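HTLV-2 integrase catalytic core domain (Human T-cell leukemia virus 2, PDB 6QBT) probably supplies the magnesium-dependent catalytic core that processes viral DNA ends and joins them to host DNA during retroviral integration. Local coordinates at residues A[4-9]-A[31-36]. Numbering follows the deposited sequence.
Sequences LLPNHI and DTFSGA
Asp31 OD2 accepts the backbone N-H of Asn7 at 2.8 Å, met on the syn side and 18° out of the carboxylate plane. A chi2 of -80° turns the two oxygens to different partners: OD1 faces its own loop and takes the amides of Phe33 and Ser34 from opposite faces of that plane, an Asx turn whose second bond makes it an Asx motif. The donor Asn7 is the third residue of a type II turn, Leu5 to His8; its ND2 bonds Leu61 O, and its OD1 accepts from Trp10 NE1. Ile9 O is doubly engaged: Thr32 N reaches it at 3.0 Å with an N-H...O angle of 167°, whereas Thr32 OG1, 2.7 Å away, donates from above the carbonyl plane; OG1 also bonds Gly3 N. A water bridges the segments, accepting from Ile9 N at 3.0 Å and lying 2.7 Å from Leu5 O and 3.1 Å from Asp31 OD1. The apolar part of the contact is the Phe33 ring, which takes Leu5 CA over its centre (CH-pi), while Pro6 CD packs 3.4 Å from Phe33 CD2. In this RNase H-like fold the lead-in to strand 9-19 thus meets the turn joining strands 22-31 and 37-42 through backbone polar atoms of 4-9, matched by the Asp31 carboxylate, the Thr32 hydroxyl and one amide; one carboxylate, accepting on both oxygens, probably fixes both turns together.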
# COMPACT_ATOMS: atom_id res chain seq x y z
N LEU A 4 -18.24 3.74 -18.59
CA LEU A 4 -17.96 2.91 -19.76
C LEU A 4 -16.65 2.13 -19.61
O LEU A 4 -16.42 1.17 -20.32
CB LEU A 4 -17.97 3.78 -21.03
CG LEU A 4 -19.37 4.34 -21.29
CD1 LEU A 4 -19.35 5.53 -22.24
CD2 LEU A 4 -20.29 3.26 -21.84
N LEU A 5 -15.79 2.54 -18.70
CA LEU A 5 -14.63 1.75 -18.38
C LEU A 5 -14.26 2.13 -16.95
O LEU A 5 -14.90 3.01 -16.37
CB LEU A 5 -13.51 1.99 -19.39
CG LEU A 5 -12.65 3.25 -19.34
CD1 LEU A 5 -11.49 3.06 -20.31
CD2 LEU A 5 -13.40 4.53 -19.68
N PRO A 6 -13.27 1.44 -16.37
CA PRO A 6 -12.92 1.79 -15.01
C PRO A 6 -12.47 3.24 -14.88
O PRO A 6 -11.87 3.79 -15.82
CB PRO A 6 -11.79 0.83 -14.68
CG PRO A 6 -11.90 -0.31 -15.64
CD PRO A 6 -12.51 0.27 -16.87
N ASN A 7 -12.79 3.85 -13.74
CA ASN A 7 -12.49 5.24 -13.40
C ASN A 7 -13.10 6.31 -14.28
O ASN A 7 -12.69 7.49 -14.25
CB ASN A 7 -10.98 5.43 -13.22
CG ASN A 7 -10.44 4.68 -12.02
OD1 ASN A 7 -11.19 4.37 -11.11
ND2 ASN A 7 -9.16 4.35 -12.04
N HIS A 8 -14.15 5.94 -15.02
CA HIS A 8 -14.96 6.92 -15.75
C HIS A 8 -15.91 7.61 -14.75
O HIS A 8 -15.87 8.83 -14.60
CB HIS A 8 -15.65 6.26 -16.95
CG HIS A 8 -16.51 7.19 -17.75
ND1 HIS A 8 -17.32 6.75 -18.77
CD2 HIS A 8 -16.72 8.53 -17.67
CE1 HIS A 8 -17.99 7.76 -19.29
NE2 HIS A 8 -17.65 8.86 -18.64
N ILE A 9 -16.73 6.83 -14.03
CA ILE A 9 -17.74 7.40 -13.13
C ILE A 9 -17.79 6.60 -11.83
O ILE A 9 -17.98 5.38 -11.86
CB ILE A 9 -19.17 7.35 -13.73
CG1 ILE A 9 -19.24 8.08 -15.08
CG2 ILE A 9 -20.20 7.90 -12.73
CD1 ILE A 9 -20.60 8.00 -15.77
N ASP A 31 -16.79 2.23 -8.06
CA ASP A 31 -16.73 2.44 -9.48
C ASP A 31 -17.96 1.81 -10.11
O ASP A 31 -18.26 0.65 -9.85
CB ASP A 31 -15.48 1.80 -10.03
CG ASP A 31 -15.25 2.17 -11.46
OD1 ASP A 31 -15.88 1.57 -12.34
OD2 ASP A 31 -14.45 3.08 -11.68
N THR A 32 -18.65 2.58 -10.95
CA THR A 32 -19.92 2.13 -11.56
C THR A 32 -19.71 1.11 -12.66
O THR A 32 -20.67 0.51 -13.08
CB THR A 32 -20.72 3.31 -12.17
OG1 THR A 32 -19.89 4.00 -13.11
CG2 THR A 32 -21.17 4.29 -11.12
N PHE A 33 -18.49 0.95 -13.17
CA PHE A 33 -18.18 -0.01 -14.20
C PHE A 33 -17.64 -1.32 -13.60
O PHE A 33 -18.15 -2.37 -13.89
CB PHE A 33 -17.18 0.61 -15.24
CG PHE A 33 -16.71 -0.38 -16.27
CD1 PHE A 33 -17.45 -0.60 -17.45
CD2 PHE A 33 -15.55 -1.13 -16.05
CE1 PHE A 33 -17.04 -1.55 -18.38
CE2 PHE A 33 -15.14 -2.09 -16.98
CZ PHE A 33 -15.89 -2.30 -18.15
N SER A 34 -16.58 -1.26 -12.80
CA SER A 34 -15.95 -2.48 -12.23
C SER A 34 -16.68 -3.01 -10.98
O SER A 34 -16.54 -4.19 -10.63
CB SER A 34 -14.51 -2.19 -11.85
OG SER A 34 -14.44 -1.19 -10.82
N GLY A 35 -17.41 -2.13 -10.29
CA GLY A 35 -17.92 -2.40 -8.95
C GLY A 35 -16.86 -2.32 -7.86
O GLY A 35 -17.18 -2.60 -6.71
N ALA A 36 -15.63 -1.94 -8.21
CA ALA A 36 -14.55 -1.87 -7.23
C ALA A 36 -14.80 -0.78 -6.19
O ALA A 36 -15.36 0.27 -6.50
CB ALA A 36 -13.21 -1.64 -7.93
O HOH W 1 -16.43 3.88 -14.28